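Local coordinates for Tas1 (Pseudomonas aeruginosa, PDB 6OX6), which is a type VI secretion toxin that pyrophosphorylates adenosine nucleotides to make (p)ppApp, draining ADP and ATP from competing cells, at residues Glu250-Lys255 with Gly299-Ile304; Glu262-Ala267 with Val278-Ile283; His403-Asp408 with Arg427-Ala432. One frame throughout, in Å; residues are numbered along the deposited sequence. Where two conformers were deposited one is given.

Interaction 1. Residues Glu250-Lys255 with Gly299-Ile304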
loop_
_atom_site.group_PDB
_atom_site.type_symbol
_atom_site.label_atom_id
_atom_site.label_comp_id
_atom_site.label_asym_id
_atom_site.label_seq_id
_atom_site.Cartn_x
_atom_site.Cartn_y
_atom_site.Cartn_z
ATOM N N GLU A 250 -11.644 -10.202 17.577
ATOM C CA GLU A 250 -12.960 -9.575 17.656
ATOM C C GLU A 250 -12.912 -8.264 18.419
ATOM O O GLU A 250 -13.659 -7.334 18.097
ATOM C CB GLU A 250 -13.970 -10.522 18.301
ATOM C CG GLU A 250 -15.426 -10.061 18.178
ATOM C CD GLU A 250 -15.845 -9.803 16.743
ATOM O OE1 GLU A 250 -15.565 -10.662 15.883
ATOM O OE2 GLU A 250 -16.464 -8.750 16.479
ATOM N N LYS A 251 -12.045 -8.163 19.424
ATOM C CA LYS A 251 -11.896 -6.892 20.117
ATOM C C LYS A 251 -11.448 -5.794 19.154
ATOM O O LYS A 251 -11.975 -4.678 19.187
ATOM C CB LYS A 251 -10.911 -7.034 21.282
ATOM C CG LYS A 251 -10.677 -5.726 22.019
ATOM C CD LYS A 251 -9.418 -5.717 22.877
ATOM C CE LYS A 251 -9.626 -4.844 24.117
ATOM N NZ LYS A 251 -8.572 -5.048 25.155
ATOM N N VAL A 252 -10.492 -6.090 18.272
ATOM C CA VAL A 252 -10.078 -5.080 17.302
ATOM C C VAL A 252 -11.182 -4.839 16.280
ATOM O O VAL A 252 -11.531 -3.689 15.982
ATOM C CB VAL A 252 -8.761 -5.483 16.620
ATOM C CG1 VAL A 252 -8.520 -4.584 15.414
ATOM C CG2 VAL A 252 -7.596 -5.368 17.594
ATOM N N TYR A 253 -11.766 -5.918 15.747
ATOM C CA TYR A 253 -12.747 -5.788 14.668
ATOM C C TYR A 253 -13.922 -4.890 15.048
ATOM O O TYR A 253 -14.454 -4.176 14.185
ATOM C CB TYR A 253 -13.252 -7.169 14.255
ATOM C CG TYR A 253 -13.871 -7.234 12.865
ATOM C CD1 TYR A 253 -15.244 -7.117 12.697
ATOM C CD2 TYR A 253 -13.078 -7.424 11.721
ATOM C CE1 TYR A 253 -15.826 -7.179 11.442
ATOM C CE2 TYR A 253 -13.646 -7.488 10.458
ATOM C CZ TYR A 253 -15.032 -7.368 10.324
ATOM O OH TYR A 253 -15.628 -7.432 9.077
ATOM N N GLY A 254 -14.320 -4.876 16.332
ATOM C CA GLY A 254 -15.495 -4.123 16.738
ATOM C C GLY A 254 -15.304 -2.621 16.765
ATOM O O GLY A 254 -16.296 -1.875 16.785
ATOM N N LYS A 255 -14.052 -2.152 16.765
ATOM C CA LYS A 255 -13.840 -0.717 16.659
ATOM C C LYS A 255 -13.880 -0.226 15.219
ATOM O O LYS A 255 -13.821 0.990 14.990
ATOM C CB LYS A 255 -12.512 -0.310 17.318
ATOM C CG LYS A 255 -12.381 -0.705 18.803
ATOM C CD LYS A 255 -11.300 -1.758 19.027
ATOM C CE LYS A 255 -10.852 -1.824 20.489
ATOM N NZ LYS A 255 -11.995 -1.600 21.399
ATOM N N GLY A 299 -0.446 -12.888 12.668
ATOM C CA GLY A 299 -1.479 -13.154 13.650
ATOM C C GLY A 299 -1.745 -12.054 14.656
ATOM O O GLY A 299 -2.604 -12.233 15.536
ATOM N N ASP A 300 -1.046 -10.922 14.571
ATOM C CA ASP A 300 -1.327 -9.811 15.467
ATOM C C ASP A 300 -2.387 -8.933 14.836
ATOM O O ASP A 300 -2.095 -8.244 13.850
ATOM C CB ASP A 300 -0.067 -8.998 15.770
ATOM C CG ASP A 300 -0.350 -7.791 16.681
ATOM O OD1 ASP A 300 0.560 -6.971 16.936
ATOM O OD2 ASP A 300 -1.499 -7.650 17.141
ATOM N N PRO A 301 -3.601 -8.875 15.393
ATOM C CA PRO A 301 -4.653 -8.036 14.806
ATOM C C PRO A 301 -4.465 -6.561 15.083
ATOM O O PRO A 301 -5.120 -5.731 14.439
ATOM C CB PRO A 301 -5.918 -8.545 15.507
ATOM C CG PRO A 301 -5.425 -8.810 16.898
ATOM C CD PRO A 301 -4.002 -9.371 16.729
ATOM N N THR A 302 -3.607 -6.184 16.024
ATOM C CA THR A 302 -3.455 -4.753 16.228
ATOM C C THR A 302 -2.579 -4.109 15.164
ATOM O O THR A 302 -2.461 -2.874 15.146
ATOM C CB THR A 302 -2.899 -4.460 17.620
ATOM O OG1 THR A 302 -1.527 -4.885 17.688
ATOM C CG2 THR A 302 -3.719 -5.185 18.683
ATOM N N LYS A 303 -1.978 -4.910 14.272
ATOM C CA LYS A 303 -1.095 -4.396 13.230
ATOM C C LYS A 303 -1.814 -4.082 11.928
ATOM O O LYS A 303 -1.215 -3.434 11.056
ATOM C CB LYS A 303 0.026 -5.402 12.941
ATOM C CG LYS A 303 1.069 -5.486 14.035
ATOM C CD LYS A 303 2.308 -6.238 13.601
ATOM C CE LYS A 303 3.377 -6.186 14.717
ATOM N NZ LYS A 303 3.032 -7.124 15.850
ATOM N N ILE A 304 -3.065 -4.534 11.746
ATOM C CA ILE A 304 -3.742 -4.304 10.472
ATOM C C ILE A 304 -4.286 -2.882 10.443
ATOM O O ILE A 304 -4.855 -2.389 11.426
ATOM C CB ILE A 304 -4.856 -5.342 10.238
ATOM C CG1 ILE A 304 -5.498 -5.117 8.869
ATOM C CG2 ILE A 304 -5.915 -5.275 11.333
ATOM C CD1 ILE A 304 -6.401 -6.288 8.421
#

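Interaction 2. Residues Glu262-Ala267 with Val278-Ile283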
loop_
_atom_site.group_PDB
_atom_site.type_symbol
_atom_site.label_atom_id
_atom_site.label_comp_id
_atom_site.label_asym_id
_atom_site.label_seq_id
_atom_site.Cartn_x
_atom_site.Cartn_y
_atom_site.Cartn_z
ATOM N N GLU A 262 -15.050 7.852 11.734
ATOM C CA GLU A 262 -14.056 8.885 11.979
ATOM C C GLU A 262 -13.266 9.222 10.714
ATOM O O GLU A 262 -13.146 10.396 10.344
ATOM C CB GLU A 262 -13.132 8.436 13.106
ATOM C CG GLU A 262 -12.248 9.525 13.642
ATOM C CD GLU A 262 -11.605 9.134 14.960
ATOM O OE1 GLU A 262 -12.117 8.199 15.629
ATOM O OE2 GLU A 262 -10.579 9.749 15.309
ATOM N N ILE A 263 -12.708 8.213 10.031
ATOM C CA ILE A 263 -11.915 8.560 8.854
ATOM C C ILE A 263 -12.814 9.067 7.726
ATOM O O ILE A 263 -12.398 9.927 6.932
ATOM C CB ILE A 263 -11.016 7.393 8.383
ATOM C CG1 ILE A 263 -11.822 6.125 8.046
ATOM C CG2 ILE A 263 -9.885 7.111 9.413
ATOM C CD1 ILE A 263 -10.950 5.060 7.336
ATOM N N ASP A 264 -14.058 8.568 7.639
ATOM C CA ASP A 264 -14.980 9.077 6.620
ATOM C C ASP A 264 -15.362 10.532 6.872
ATOM O O ASP A 264 -15.534 11.300 5.918
ATOM C CB ASP A 264 -16.239 8.217 6.544
ATOM C CG ASP A 264 -16.030 6.920 5.769
ATOM O OD1 ASP A 264 -14.911 6.682 5.242
ATOM O OD2 ASP A 264 -17.011 6.136 5.678
ATOM N N ALA A 265 -15.485 10.939 8.138
ATOM C CA ALA A 265 -15.792 12.336 8.423
ATOM C C ALA A 265 -14.651 13.250 7.976
ATOM O O ALA A 265 -14.878 14.252 7.285
ATOM C CB ALA A 265 -16.103 12.517 9.913
ATOM N N VAL A 266 -13.405 12.908 8.332
ATOM C CA VAL A 266 -12.285 13.758 7.926
ATOM C C VAL A 266 -12.072 13.688 6.414
ATOM O O VAL A 266 -11.754 14.696 5.770
ATOM C CB VAL A 266 -11.014 13.388 8.714
ATOM C CG1 VAL A 266 -10.809 11.905 8.706
ATOM C CG2 VAL A 266 -9.781 14.061 8.116
ATOM N N ALA A 267 -12.246 12.506 5.821
ATOM C CA ALA A 267 -12.117 12.407 4.372
ATOM C C ALA A 267 -13.085 13.355 3.664
ATOM O O ALA A 267 -12.679 14.117 2.771
ATOM C CB ALA A 267 -12.333 10.959 3.918
ATOM N N VAL A 278 -15.102 11.495 -2.156
ATOM C CA VAL A 278 -14.606 10.483 -1.232
ATOM C C VAL A 278 -15.339 9.229 -1.687
ATOM O O VAL A 278 -16.567 9.212 -1.776
ATOM C CB VAL A 278 -14.773 10.928 0.233
ATOM C CG1 VAL A 278 -14.471 9.774 1.176
ATOM C CG2 VAL A 278 -13.874 12.119 0.531
ATOM N N ALA A 279 -14.577 8.180 -1.973
ATOM C CA ALA A 279 -15.122 6.851 -2.207
ATOM C C ALA A 279 -15.021 6.122 -0.876
ATOM O O ALA A 279 -13.939 5.682 -0.472
ATOM C CB ALA A 279 -14.382 6.124 -3.330
ATOM N N LYS A 280 -16.147 6.044 -0.171
ATOM C CA LYS A 280 -16.218 5.296 1.071
ATOM C C LYS A 280 -16.412 3.821 0.762
ATOM O O LYS A 280 -16.927 3.454 -0.291
ATOM C CB LYS A 280 -17.366 5.805 1.943
ATOM C CG LYS A 280 -17.305 7.284 2.311
ATOM C CD LYS A 280 -18.484 7.624 3.233
ATOM C CE LYS A 280 -18.534 9.094 3.626
ATOM N NZ LYS A 280 -18.286 9.962 2.444
ATOM N N ALA A 281 -16.001 2.974 1.689
ATOM C CA ALA A 281 -16.047 1.533 1.505
ATOM C C ALA A 281 -16.518 0.905 2.806
ATOM O O ALA A 281 -16.365 1.503 3.872
ATOM C CB ALA A 281 -14.666 0.977 1.126
ATOM N N PRO A 282 -17.084 -0.301 2.755
ATOM C CA PRO A 282 -17.453 -0.985 3.999
ATOM C C PRO A 282 -16.213 -1.507 4.719
ATOM O O PRO A 282 -15.094 -1.505 4.196
ATOM C CB PRO A 282 -18.347 -2.134 3.525
ATOM C CG PRO A 282 -17.840 -2.434 2.140
ATOM C CD PRO A 282 -17.431 -1.101 1.563
ATOM N N ILE A 283 -16.446 -1.965 5.948
ATOM C CA ILE A 283 -15.401 -2.567 6.765
ATOM C C ILE A 283 -14.859 -3.804 6.060
ATOM O O ILE A 283 -15.602 -4.524 5.386
ATOM C CB ILE A 283 -15.988 -2.881 8.156
ATOM C CG1 ILE A 283 -15.748 -1.718 9.112
ATOM C CG2 ILE A 283 -15.453 -4.166 8.747
ATOM C CD1 ILE A 283 -16.512 -0.468 8.751
#

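Interaction 3. Residues His403-Asp408 with Arg427-Ala432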
loop_
_atom_site.group_PDB
_atom_site.type_symbol
_atom_site.label_atom_id
_atom_site.label_comp_id
_atom_site.label_asym_id
_atom_site.label_seq_id
_atom_site.Cartn_x
_atom_site.Cartn_y
_atom_site.Cartn_z
ATOM N N HIS A 403 -2.969 -2.159 -12.383
ATOM C CA HIS A 403 -3.132 -3.268 -11.448
ATOM C C HIS A 403 -2.735 -4.605 -12.060
ATOM O O HIS A 403 -2.329 -5.505 -11.323
ATOM C CB HIS A 403 -4.572 -3.338 -10.935
ATOM C CG HIS A 403 -5.545 -3.936 -11.916
ATOM N ND1 HIS A 403 -6.019 -5.231 -11.809
ATOM C CD2 HIS A 403 -6.139 -3.411 -13.016
ATOM C CE1 HIS A 403 -6.851 -5.477 -12.806
ATOM N NE2 HIS A 403 -6.936 -4.392 -13.560
ATOM N N LYS A 404 -2.778 -4.698 -13.385
ATOM C CA LYS A 404 -2.382 -5.915 -14.080
ATOM C C LYS A 404 -0.883 -6.152 -13.889
ATOM O O LYS A 404 -0.466 -7.240 -13.492
ATOM C CB LYS A 404 -2.717 -5.819 -15.569
ATOM C CG LYS A 404 -4.198 -5.956 -15.881
ATOM C CD LYS A 404 -4.465 -5.801 -17.369
ATOM C CE LYS A 404 -5.268 -6.974 -17.910
ATOM N NZ LYS A 404 -6.515 -7.201 -17.128
ATOM N N TYR A 405 -0.078 -5.130 -14.173
ATOM C CA TYR A 405 1.371 -5.231 -14.016
ATOM C C TYR A 405 1.739 -5.532 -12.563
ATOM O O TYR A 405 2.688 -6.277 -12.291
ATOM C CB TYR A 405 2.051 -3.926 -14.458
ATOM C CG TYR A 405 1.857 -3.528 -15.904
ATOM C CD1 TYR A 405 2.205 -4.386 -16.933
ATOM C CD2 TYR A 405 1.374 -2.261 -16.235
ATOM C CE1 TYR A 405 2.062 -4.001 -18.269
ATOM C CE2 TYR A 405 1.211 -1.865 -17.558
ATOM C CZ TYR A 405 1.552 -2.737 -18.566
ATOM O OH TYR A 405 1.395 -2.336 -19.873
ATOM N N TYR A 406 1.026 -4.925 -11.615
ATOM C CA TYR A 406 1.313 -5.194 -10.214
ATOM C C TYR A 406 1.110 -6.675 -9.903
ATOM O O TYR A 406 1.981 -7.314 -9.298
ATOM C CB TYR A 406 0.445 -4.296 -9.329
ATOM C CG TYR A 406 0.395 -4.746 -7.897
ATOM C CD1 TYR A 406 1.462 -4.543 -7.047
ATOM C CD2 TYR A 406 -0.718 -5.405 -7.409
ATOM C CE1 TYR A 406 1.412 -5.000 -5.719
ATOM C CE2 TYR A 406 -0.780 -5.844 -6.097
ATOM C CZ TYR A 406 0.288 -5.640 -5.263
ATOM O OH TYR A 406 0.210 -6.081 -3.967
ATOM N N GLU A 407 0.014 -7.260 -10.403
ATOM C CA GLU A 407 -0.289 -8.663 -10.133
ATOM C C GLU A 407 0.781 -9.576 -10.721
ATOM O O GLU A 407 1.230 -10.520 -10.065
ATOM C CB GLU A 407 -1.666 -9.022 -10.694
ATOM C CG GLU A 407 -2.840 -8.346 -9.975
ATOM C CD GLU A 407 -4.124 -8.215 -10.841
ATOM O OE1 GLU A 407 -4.194 -8.793 -11.970
ATOM O OE2 GLU A 407 -5.068 -7.521 -10.373
ATOM N N ASP A 408 1.207 -9.311 -11.960
ATOM C CA ASP A 408 2.276 -10.113 -12.561
ATOM C C ASP A 408 3.613 -9.947 -11.829
ATOM O O ASP A 408 4.405 -10.895 -11.735
ATOM C CB ASP A 408 2.432 -9.730 -14.030
ATOM C CG ASP A 408 1.169 -10.047 -14.854
ATOM O OD1 ASP A 408 0.291 -10.787 -14.359
ATOM O OD2 ASP A 408 1.069 -9.538 -15.990
ATOM N N ARG A 427 6.308 1.240 -15.456
ATOM C CA ARG A 427 6.773 2.618 -15.359
ATOM C C ARG A 427 6.494 3.363 -16.651
ATOM O O ARG A 427 6.043 4.516 -16.627
ATOM C CB ARG A 427 8.274 2.667 -15.063
ATOM C CG ARG A 427 8.655 2.144 -13.688
ATOM C CD ARG A 427 10.110 2.522 -13.336
ATOM N NE ARG A 427 11.061 1.943 -14.277
ATOM C CZ ARG A 427 11.521 0.691 -14.197
ATOM N NH1 ARG A 427 11.129 -0.110 -13.203
ATOM N NH2 ARG A 427 12.395 0.247 -15.094
ATOM N N ALA A 428 6.753 2.715 -17.788
ATOM C CA ALA A 428 6.471 3.362 -19.066
ATOM C C ALA A 428 4.979 3.661 -19.201
ATOM O O ALA A 428 4.587 4.704 -19.738
ATOM C CB ALA A 428 6.968 2.483 -20.210
ATOM N N TYR A 429 4.129 2.771 -18.681
ATOM C CA TYR A 429 2.689 2.985 -18.785
ATOM C C TYR A 429 2.269 4.189 -17.963
ATOM O O TYR A 429 1.636 5.120 -18.478
ATOM C CB TYR A 429 1.945 1.722 -18.331
ATOM C CG TYR A 429 0.433 1.857 -18.262
ATOM C CD1 TYR A 429 -0.357 1.850 -19.424
ATOM C CD2 TYR A 429 -0.209 1.932 -17.029
ATOM C CE1 TYR A 429 -1.754 1.949 -19.338
ATOM C CE2 TYR A 429 -1.585 2.044 -16.940
ATOM C CZ TYR A 429 -2.345 2.060 -18.082
ATOM O OH TYR A 429 -3.713 2.156 -17.925
ATOM N N TYR A 430 2.604 4.186 -16.677
ATOM C CA TYR A 430 2.210 5.296 -15.816
ATOM C C TYR A 430 2.845 6.604 -16.246
ATOM O O TYR A 430 2.258 7.663 -16.021
ATOM C CB TYR A 430 2.604 5.008 -14.382
ATOM C CG TYR A 430 1.654 4.075 -13.672
ATOM C CD1 TYR A 430 0.266 4.272 -13.726
ATOM C CD2 TYR A 430 2.136 3.001 -12.935
ATOM C CE1 TYR A 430 -0.616 3.409 -13.039
ATOM C CE2 TYR A 430 1.264 2.155 -12.227
ATOM C CZ TYR A 430 -0.098 2.370 -12.295
ATOM O OH TYR A 430 -0.926 1.506 -11.585
ATOM N N ASP A 431 4.055 6.552 -16.820
ATOM C CA ASP A 431 4.686 7.770 -17.335
ATOM C C ASP A 431 3.908 8.351 -18.502
ATOM O O ASP A 431 3.774 9.577 -18.615
ATOM C CB ASP A 431 6.120 7.489 -17.774
ATOM C CG ASP A 431 7.089 7.484 -16.611
ATOM O OD1 ASP A 431 6.677 7.852 -15.484
ATOM O OD2 ASP A 431 8.264 7.111 -16.830
ATOM N N ALA A 432 3.425 7.498 -19.412
ATOM C CA ALA A 432 2.623 8.020 -20.512
ATOM C C ALA A 432 1.358 8.691 -19.986
ATOM O O ALA A 432 0.952 9.741 -20.489
ATOM C CB ALA A 432 2.276 6.911 -21.506
#

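Interaction 1. Residues Glu250-Lys255 with Gly299-Ile304
OD2 of Asp-300 is gripped twice by Thr-302, whose methyl group in turn meets Val-252 across the contact. Thr-302 OG1 lies 2.8 Å from Asp-300 OD2 on its syn side, and Thr-302 N donates to the same oxygen at 2.8 Å from well above the carboxylate plane, both from the same face. Because the backbone donor sits two residues after the acceptor, this is an Asx turn. The other oxygen, Asp-300 OD1, takes Lys-303 NZ at 2.7 Å on its anti lone pair, and that ammonium also pairs with Glu-41 of the immunity protein.

With OG1 committed to Asp-300 (chi1 70°), Thr-302 presents CG2 to the helical residue Val-252. The methyls Val-252 CG2 and Thr-302 CG2 come to 4.0 Å, the two side chains crossing at about a right angle. Val-252 CG2 also lies 4.1 Å from Pro-301 CG, at the proline ring. The second valine branch, CG1, lies anti to the backbone N (chi1 168°) and packs 3.7 Å from the carbonyl oxygen Pro-301 O. Leu-307 and Ile-358 touch the same valine, while Pro-301 leans on Ile-293 of helix 286-296.

Between residues 250-255 and 299-304 the contact is small, 118 Å² in all, and made by van der Waals packing of a valine on a proline, a threonine methyl and one carbonyl oxygen; directional bonds shape the loop from within.

Interaction 2. Residues Glu262-Ala267 with Val278-Ile283
Asp-264 opens the contact by laying its carboxylate against the aliphatic chain of Lys-280. Asp-264 OD2 comes within 3.2 Å of Lys-280 CD, and Asp-264 CG lies 3.7 Å from Lys-280 CG, the two side chains crossing obliquely. The aspartate CG stands beside its own backbone N (chi1 -79°), which tips the carboxylate toward the strand. Opposite charges do not pair here: Lys-280 is extended as far as CE and then bends (chi4 44°), leaving its NZ 5.2 Å from Asp-264 OD2. The salt bridge of that oxygen is made instead with Lys-260, one turn earlier on the helix, while Asp-264 OD1 accepts a hydrogen bond from Asn-310 ND2. These partners probably favour the charged form of the carboxylate and hold it in place as the lysine methylenes pass over it.

Three residues on, nearly one helical turn, Ala-267 meets Val-278. Both valine branches take part. Val-278 CG1 is 3.7 Å from Ala-267 CB, and Val-278 CG2 is 3.2 Å from Ala-267 O, a close approach of a methyl to a helix carbonyl. The CA pairs Asp-264 with Lys-280, 6.8 Å apart, and Ala-267 with Val-278, 6.4 Å apart, show helix and strand running in opposite directions; Val-278 and Lys-280 turn the same strand face to the helix.

After helix 256-273 the chain turns back, and strand 277-280, outermost at one end of the mixed sheet within this chain, runs along it. Ala-279 bonds through its backbone to Thr-311 of the antiparallel strand 308-313. The helix covers that second strand too, with Ala-267 on Asn-310 and Ile-312, and reaches strand 359-365 through Ile-263 on Ile-362.

Interaction 3. Residues His403-Asp408 with Arg427-Ala432
Tyr-405 and Tyr-429 form an offset edge-to-face aromatic pair that joins helix 402-410 to helix 419-435 in the C-terminal helical part of this alarmone synthetase. The tight part is concentrated at one corner of the first ring. Tyr-405 CE2 touches Tyr-429 CB at 3.7 Å and Tyr-429 CG at 3.9 Å, with the latter carbon in the plane of the Tyr-405 ring at its edge. The ring centroids are 5.8 Å apart and the planes stand at 64°, which fits a tilted edge-to-face pair and not a parallel-displaced stack. Tyr-429 CG is anti to its backbone N (chi1 174°), which swings its ring toward the edge of Tyr-405. The hydroxyl of the buried Tyr-429 lies among Pro-398 O, Ala-372 O and Gln-401 N; the amide can donate to it, and the two carbonyls share or compete for its single proton.

Packing slackens beside this pair. Tyr-430 OH approaches His-403 N only to 4.3 Å, too far for a bond, and its ring also packs on Met-369, Ala-372 and Lys-373 of helix 367-373. Farther round the first helix Glu-407 is exposed to solvent, whereas Tyr-406 packs on Arg-60 of the immunity protein. Away from the second helix, a bond one turn along ties two side chains together: His-403 ND1 donates to Glu-407 OE2 at 2.9 Å, nearly within the imidazole plane but 48° out of the carboxylate plane.

Interactions 1 and 2 belong to the first part of the modelled chain: helices 249-253 and 256-273 are consecutive, interaction 2 is nested within the loop closed by interaction 1, and the two meet where Tyr-253 OH lies 3.3 Å from Ile-283 CG2. Interaction 3 comes later in the chain and on the opposite side of its centre, about 33 Å from interaction 1 and 27 Å from interaction 2, centre to centre. Interaction 1 is mostly buried and aliphatic, joining helix to loop. Interaction 2, partly buried at the sheet edge, adds a carboxylate and lysine methylenes. Interaction 3, also partly buried, joins two helices through aromatic rings. Interactions 1 and 3 each have a residue meeting the immunity protein.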